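Local coordinates for protein small COPII coat GTPase SAR1 (Encephalitozoon cuniculi, PDB 6VS4) that belongs to the ARF family of small P-loop GTPases, as a COPII coat member, and is modelled here with guanosine-5'-diphosphate bound, at residues F28-K33 against L59-D65; T54-K58 against I193-N199. One frame throughout, in Å; residues are numbered along the deposited sequence.

Contact 1. Residues F28-K33 against L59-D65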
loop_
_atom_site.group_PDB
_atom_site.type_symbol
_atom_site.label_atom_id
_atom_site.label_comp_id
_atom_site.label_asym_id
_atom_site.label_seq_id
_atom_site.Cartn_x
_atom_site.Cartn_y
_atom_site.Cartn_z
ATOM N N PHE A 28 -7.693 -8.870 -11.508
ATOM C CA PHE A 28 -8.578 -9.041 -12.652
ATOM C C PHE A 28 -7.968 -9.985 -13.675
ATOM O O PHE A 28 -8.627 -10.920 -14.137
ATOM C CB PHE A 28 -8.881 -7.677 -13.274
ATOM C CG PHE A 28 -9.711 -7.747 -14.529
ATOM C CD1 PHE A 28 -11.072 -8.006 -14.473
ATOM C CD2 PHE A 28 -9.130 -7.513 -15.766
ATOM C CE1 PHE A 28 -11.831 -8.052 -15.627
ATOM C CE2 PHE A 28 -9.891 -7.552 -16.927
ATOM C CZ PHE A 28 -11.240 -7.828 -16.860
ATOM N N GLN A 29 -6.687 -9.790 -13.995
ATOM C CA GLN A 29 -6.015 -10.660 -14.957
ATOM C C GLN A 29 -6.014 -12.109 -14.488
ATOM O O GLN A 29 -6.207 -13.027 -15.292
ATOM C CB GLN A 29 -4.588 -10.170 -15.193
ATOM C CG GLN A 29 -4.511 -8.896 -16.028
ATOM C CD GLN A 29 -3.227 -8.129 -15.802
ATOM O OE1 GLN A 29 -2.194 -8.714 -15.492
ATOM N NE2 GLN A 29 -3.280 -6.814 -15.974
ATOM N N ASN A 30 -5.783 -12.333 -13.190
ATOM C CA ASN A 30 -5.810 -13.687 -12.650
ATOM C C ASN A 30 -7.210 -14.278 -12.694
ATOM O O ASN A 30 -7.390 -15.441 -13.069
ATOM C CB ASN A 30 -5.337 -13.673 -11.200
ATOM C CG ASN A 30 -3.841 -13.657 -11.069
ATOM O OD1 ASN A 30 -3.126 -13.369 -12.027
ATOM N ND2 ASN A 30 -3.352 -13.972 -9.873
ATOM N N PHE A 31 -8.215 -13.487 -12.319
ATOM C CA PHE A 31 -9.579 -13.991 -12.289
ATOM C C PHE A 31 -10.031 -14.430 -13.674
ATOM O O PHE A 31 -10.626 -15.502 -13.834
ATOM C CB PHE A 31 -10.509 -12.916 -11.731
ATOM C CG PHE A 31 -11.955 -13.127 -12.070
ATOM C CD1 PHE A 31 -12.764 -13.894 -11.248
ATOM C CD2 PHE A 31 -12.508 -12.556 -13.206
ATOM C CE1 PHE A 31 -14.099 -14.089 -11.554
ATOM C CE2 PHE A 31 -13.838 -12.752 -13.520
ATOM C CZ PHE A 31 -14.635 -13.517 -12.691
ATOM N N VAL A 32 -9.730 -13.625 -14.691
ATOM C CA VAL A 32 -10.170 -13.941 -16.042
ATOM C C VAL A 32 -9.405 -15.138 -16.585
ATOM O O VAL A 32 -9.991 -16.052 -17.176
ATOM C CB VAL A 32 -10.017 -12.702 -16.939
ATOM C CG1 VAL A 32 -9.998 -13.093 -18.407
ATOM C CG2 VAL A 32 -11.132 -11.712 -16.636
ATOM N N LYS A 33 -8.089 -15.163 -16.371
ATOM C CA LYS A 33 -7.274 -16.283 -16.824
ATOM C C LYS A 33 -7.743 -17.601 -16.212
ATOM O O LYS A 33 -7.622 -18.656 -16.845
ATOM C CB LYS A 33 -5.806 -16.006 -16.489
ATOM C CG LYS A 33 -4.818 -17.069 -16.929
ATOM C CD LYS A 33 -3.656 -16.459 -17.707
ATOM C CE LYS A 33 -3.000 -15.321 -16.944
ATOM N NZ LYS A 33 -1.988 -14.611 -17.778
ATOM N N LEU A 59 -6.745 -7.703 -20.448
ATOM C CA LEU A 59 -6.784 -9.064 -19.932
ATOM C C LEU A 59 -5.406 -9.700 -19.850
ATOM O O LEU A 59 -5.185 -10.572 -19.008
ATOM C CB LEU A 59 -7.684 -9.931 -20.810
ATOM C CG LEU A 59 -9.130 -9.471 -20.969
ATOM C CD1 LEU A 59 -9.811 -10.248 -22.081
ATOM C CD2 LEU A 59 -9.881 -9.630 -19.668
ATOM N N LYS A 60 -4.475 -9.285 -20.698
ATOM C CA LYS A 60 -3.213 -9.990 -20.834
ATOM C C LYS A 60 -2.232 -9.593 -19.735
ATOM O O LYS A 60 -2.303 -8.500 -19.167
ATOM C CB LYS A 60 -2.608 -9.715 -22.214
ATOM C CG LYS A 60 -1.914 -8.374 -22.341
ATOM C CD LYS A 60 -1.465 -8.114 -23.766
ATOM C CE LYS A 60 -0.367 -7.063 -23.803
ATOM N NZ LYS A 60 0.991 -7.698 -23.725
ATOM N N SER A 61 -1.322 -10.512 -19.425
ATOM C CA SER A 61 -0.178 -10.233 -18.561
ATOM C C SER A 61 1.000 -9.900 -19.466
ATOM O O SER A 61 1.468 -10.756 -20.224
ATOM C CB SER A 61 0.148 -11.422 -17.656
ATOM O OG SER A 61 -0.767 -11.538 -16.579
ATOM N N ASP A 62 1.486 -8.660 -19.380
ATOM C CA ASP A 62 2.547 -8.207 -20.275
ATOM C C ASP A 62 3.803 -9.063 -20.166
ATOM O O ASP A 62 4.643 -9.030 -21.072
ATOM C CB ASP A 62 2.869 -6.738 -19.993
ATOM C CG ASP A 62 1.624 -5.868 -19.967
ATOM O OD1 ASP A 62 1.020 -5.731 -18.880
ATOM O OD2 ASP A 62 1.236 -5.338 -21.030
ATOM N N SER A 63 3.940 -9.838 -19.089
ATOM C CA SER A 63 5.128 -10.660 -18.883
ATOM C C SER A 63 5.064 -11.966 -19.669
ATOM O O SER A 63 6.058 -12.382 -20.274
ATOM C CB SER A 63 5.309 -10.945 -17.390
ATOM O OG SER A 63 4.070 -11.261 -16.778
ATOM N N THR A 64 3.914 -12.645 -19.649
ATOM C CA THR A 64 3.816 -13.993 -20.191
ATOM C C THR A 64 3.076 -14.103 -21.520
ATOM O O THR A 64 3.293 -15.080 -22.241
ATOM C CB THR A 64 3.138 -14.922 -19.168
ATOM O OG1 THR A 64 1.791 -14.492 -18.936
ATOM C CG2 THR A 64 3.888 -14.885 -17.854
ATOM N N ASP A 65 2.213 -13.148 -21.864
ATOM C CA ASP A 65 1.349 -13.265 -23.033
ATOM C C ASP A 65 1.856 -12.382 -24.168
ATOM O O ASP A 65 2.133 -11.196 -23.968
ATOM C CB ASP A 65 -0.087 -12.906 -22.659
ATOM C CG ASP A 65 -0.532 -13.594 -21.381
ATOM O OD1 ASP A 65 -0.222 -14.793 -21.212
ATOM O OD2 ASP A 65 -1.180 -12.934 -20.543
#

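Contact 2. Residues T54-K58 against I193-N199. With GDP (guanosine-5'-diphosphate), chain D.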
loop_
_atom_site.group_PDB
_atom_site.type_symbol
_atom_site.label_atom_id
_atom_site.label_comp_id
_atom_site.label_asym_id
_atom_site.label_seq_id
_atom_site.Cartn_x
_atom_site.Cartn_y
_atom_site.Cartn_z
ATOM N N THR A 54 -8.124 -2.572 -26.748
ATOM C CA THR A 54 -8.030 -2.086 -25.376
ATOM C C THR A 54 -8.439 -3.164 -24.380
ATOM O O THR A 54 -7.771 -3.361 -23.359
ATOM C CB THR A 54 -8.900 -0.838 -25.210
ATOM O OG1 THR A 54 -8.457 0.181 -26.115
ATOM C CG2 THR A 54 -8.822 -0.310 -23.792
ATOM N N LEU A 55 -9.528 -3.882 -24.667
ATOM C CA LEU A 55 -9.991 -4.927 -23.762
ATOM C C LEU A 55 -8.985 -6.067 -23.670
ATOM O O LEU A 55 -8.683 -6.549 -22.570
ATOM C CB LEU A 55 -11.352 -5.459 -24.212
ATOM C CG LEU A 55 -11.854 -6.678 -23.422
ATOM C CD1 LEU A 55 -11.940 -6.386 -21.921
ATOM C CD2 LEU A 55 -13.196 -7.148 -23.956
ATOM N N VAL A 56 -8.459 -6.516 -24.813
ATOM C CA VAL A 56 -7.544 -7.650 -24.787
ATOM C C VAL A 56 -6.242 -7.265 -24.094
ATOM O O VAL A 56 -5.664 -8.063 -23.344
ATOM C CB VAL A 56 -7.323 -8.184 -26.213
ATOM C CG1 VAL A 56 -6.280 -9.277 -26.219
ATOM C CG2 VAL A 56 -8.644 -8.725 -26.768
ATOM N N ASN A 57 -5.782 -6.028 -24.299
ATOM C CA ASN A 57 -4.633 -5.536 -23.551
ATOM C C ASN A 57 -4.925 -5.488 -22.058
ATOM O O ASN A 57 -4.013 -5.645 -21.241
ATOM C CB ASN A 57 -4.217 -4.158 -24.063
ATOM C CG ASN A 57 -3.562 -4.221 -25.424
ATOM O OD1 ASN A 57 -3.170 -5.295 -25.883
ATOM N ND2 ASN A 57 -3.431 -3.069 -26.078
ATOM N N LYS A 58 -6.188 -5.282 -21.685
ATOM C CA LYS A 58 -6.551 -5.267 -20.277
ATOM C C LYS A 58 -6.471 -6.660 -19.662
ATOM O O LYS A 58 -6.121 -6.795 -18.486
ATOM C CB LYS A 58 -7.960 -4.688 -20.126
ATOM C CG LYS A 58 -8.318 -4.220 -18.733
ATOM C CD LYS A 58 -9.675 -3.529 -18.704
ATOM C CE LYS A 58 -9.739 -2.530 -17.547
ATOM N NZ LYS A 58 -8.853 -1.342 -17.821
ATOM N N ILE A 193 -14.542 0.282 -20.579
ATOM C CA ILE A 193 -13.419 -0.641 -20.526
ATOM C C ILE A 193 -12.166 0.063 -20.028
ATOM O O ILE A 193 -11.322 -0.557 -19.375
ATOM C CB ILE A 193 -13.231 -1.284 -21.911
ATOM C CG1 ILE A 193 -14.374 -2.270 -22.162
ATOM C CG2 ILE A 193 -11.884 -1.990 -22.018
ATOM C CD1 ILE A 193 -14.412 -2.848 -23.559
ATOM N N THR A 194 -12.037 1.367 -20.283
ATOM C CA THR A 194 -10.851 2.110 -19.870
ATOM C C THR A 194 -10.883 2.593 -18.422
ATOM O O THR A 194 -9.884 3.149 -17.962
ATOM C CB THR A 194 -10.630 3.310 -20.784
ATOM O OG1 THR A 194 -11.841 4.070 -20.863
ATOM C CG2 THR A 194 -10.225 2.832 -22.172
ATOM N N SER A 195 -11.998 2.462 -17.709
ATOM C CA SER A 195 -11.998 2.907 -16.323
ATOM C C SER A 195 -11.258 1.904 -15.438
ATOM O O SER A 195 -11.146 0.712 -15.753
ATOM C CB SER A 195 -13.422 3.101 -15.805
ATOM O OG SER A 195 -14.006 1.860 -15.458
ATOM N N GLY A 196 -10.749 2.402 -14.312
ATOM C CA GLY A 196 -10.052 1.530 -13.384
ATOM C C GLY A 196 -10.974 0.556 -12.684
ATOM O O GLY A 196 -10.570 -0.573 -12.376
ATOM N N SER A 197 -12.218 0.981 -12.420
ATOM C CA SER A 197 -13.219 0.118 -11.804
ATOM C C SER A 197 -13.644 -1.024 -12.715
ATOM O O SER A 197 -14.240 -1.995 -12.233
ATOM C CB SER A 197 -14.446 0.936 -11.405
ATOM O OG SER A 197 -14.945 1.674 -12.508
ATOM N N ALA A 198 -13.358 -0.938 -14.014
ATOM C CA ALA A 198 -13.649 -2.054 -14.905
ATOM C C ALA A 198 -12.829 -3.298 -14.571
ATOM O O ALA A 198 -13.158 -4.386 -15.057
ATOM C CB ALA A 198 -13.422 -1.636 -16.358
ATOM N N ASN A 199 -11.775 -3.164 -13.764
ATOM C CA ASN A 199 -10.984 -4.298 -13.298
ATOM C C ASN A 199 -11.615 -5.020 -12.109
ATOM O O ASN A 199 -11.043 -6.007 -11.632
ATOM C CB ASN A 199 -9.569 -3.843 -12.925
ATOM C CG ASN A 199 -8.752 -3.423 -14.132
ATOM O OD1 ASN A 199 -8.348 -4.250 -14.944
ATOM N ND2 ASN A 199 -8.485 -2.130 -14.240
HETATM P PB GDP D . -10.326 -1.288 -31.790
HETATM O O1B GDP D . -10.288 -0.728 -33.223
HETATM O O2B GDP D . -9.208 -2.252 -31.522
HETATM O O3B GDP D . -11.723 -1.864 -31.542
HETATM O O3A GDP D . -10.216 -0.049 -30.802
HETATM P PA GDP D . -9.222 0.342 -29.629
HETATM O O1A GDP D . -7.913 0.760 -30.281
HETATM O O2A GDP D . -9.137 -0.725 -28.611
HETATM O "O5'" GDP D . -9.852 1.670 -29.008
HETATM C "C5'" GDP D . -9.989 2.914 -29.726
HETATM C "C4'" GDP D . -9.976 4.060 -28.746
HETATM O "O4'" GDP D . -11.120 3.958 -27.868
HETATM C "C3'" GDP D . -8.736 4.146 -27.847
HETATM O "O3'" GDP D . -8.202 5.464 -27.815
HETATM C "C2'" GDP D . -9.264 3.718 -26.474
HETATM O "O2'" GDP D . -8.556 4.367 -25.426
HETATM C "C1'" GDP D . -10.698 4.229 -26.548
HETATM N N9 GDP D . -11.626 3.574 -25.613
HETATM C C8 GDP D . -11.836 2.231 -25.432
HETATM N N7 GDP D . -12.727 1.969 -24.504
HETATM C C5 GDP D . -13.119 3.216 -24.042
HETATM C C6 GDP D . -14.034 3.599 -23.002
HETATM O O6 GDP D . -14.730 2.860 -22.312
HETATM N N1 GDP D . -14.099 4.968 -22.844
HETATM C C2 GDP D . -13.407 5.882 -23.594
HETATM N N2 GDP D . -13.603 7.171 -23.310
HETATM N N3 GDP D . -12.564 5.544 -24.566
HETATM C C4 GDP D . -12.456 4.211 -24.725
HETATM O O HOH W 1 -5.539 -4.769 -16.507
HETATM O O HOH W 2 -6.602 -1.143 -16.734
#

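Contact 1. Residues F28-K33 against L59-D65
Q29 and L59 bring the backbones closest, with 5.3 Å between Q29 CA and L59 CA, where the last turns of helix 9-33 meet the end of helix 52-59. Helical geometry stops at K60, and the chain turns back so that D65 N bonds to S61 O. L59 carries the apolar half through one methyl: its CD2 lies obliquely against the F28 ring, 3.4 Å from F28 CE2, and reaches V32 CG1 at 3.7 Å. V32 also sets CG2 over one face of that ring, toward its rim. Q29 stretches along the departing chain, its CG 3.5 Å from L59 O, and its OE1 accepts a weak bond from S61 OG at 3.3 Å. K33 bends at its second and third torsions (chi2 130°, chi3 53°) to bring NZ within 3.3 Å of D65 OD2 in a salt bridge. The same oxygen takes S61 N at 2.7 Å on its anti side, so one carboxylate oxygen ties the turn to the helix. Around this junction, helix 204-223 packs on F28 through L205 and A206 and on L59 through F209, while K60 and D65 rest on I78 and I80 of strand 75-80.

Contact 2. Residues T54-K58 against I193-N199
K58 reaches across from helix 52-59 to I193, in the loop between strand 186-190 and helix 204-223. Its chain runs nearly straight, with CG anti to the backbone N (chi1 -162°), and turns only at the last torsion (chi4 70°), which swings NZ to I193 O in a weak 3.0 Å hydrogen bond. On the way K58 crosses the N199 side chain obliquely, with CE 3.4 Å from N199 OD1 and 4.0 Å from A198 CB. The N199 amide is steadied from its own loop: N199 ND2 donates to G196 O at 3.2 Å, from the same face of the carbonyl as the backbone N of N199. A water joins K58 O to N199 OD1, donating to both. One helical turn earlier, T54 splits its two branches. With chi1 at -60°, OG1 lies beside the backbone N, and both donate to O2A of GDP, OG1 at 2.7 Å; CG2 is left facing the loop, 3.9 Å from I193 CG2 and 3.8 Å from T194 CG2. I193 lays CG2 and CD1 side by side against the start of L55, CG2 nearest L55 CA and CD1 nearest L55 CB. T194 lies over the face of the guanine, its OG1 3.1 Å from GDP C6, while I193 N gives a weak bond to GDP O6 and a further one to N146 OD1. The chemistry thus divides: T54 grips the alpha-phosphate, T194 and a weak bond from I193 N meet the base, methyl groups fill the middle, and K58 bonds weakly to the main-chain carbonyl of I193, whose N faces the base, so helix and base-binding loop meet at one residue.

The two contacts share helix 52-59: its residues 54-58 make contact 2, and L59, directly after, opens the second segment of contact 1. Their centres lie 12 Å apart, yet they touch through F28 and Q29, with F28 CB 3.2 Å from N199 O and Q29 CG 3.6 Å from K58 O. Helix 9-33 thus lies against both the end of helix 52-59 and the loop 193-199. Contact 2 borders the nucleotide directly, through T54, I193 and T194, whereas in contact 1 the side chain of L59 is about 12 Å from GDP. L205 of helix 204-223 bridges the two, since it also touches L55, K58 and A198 of contact 2.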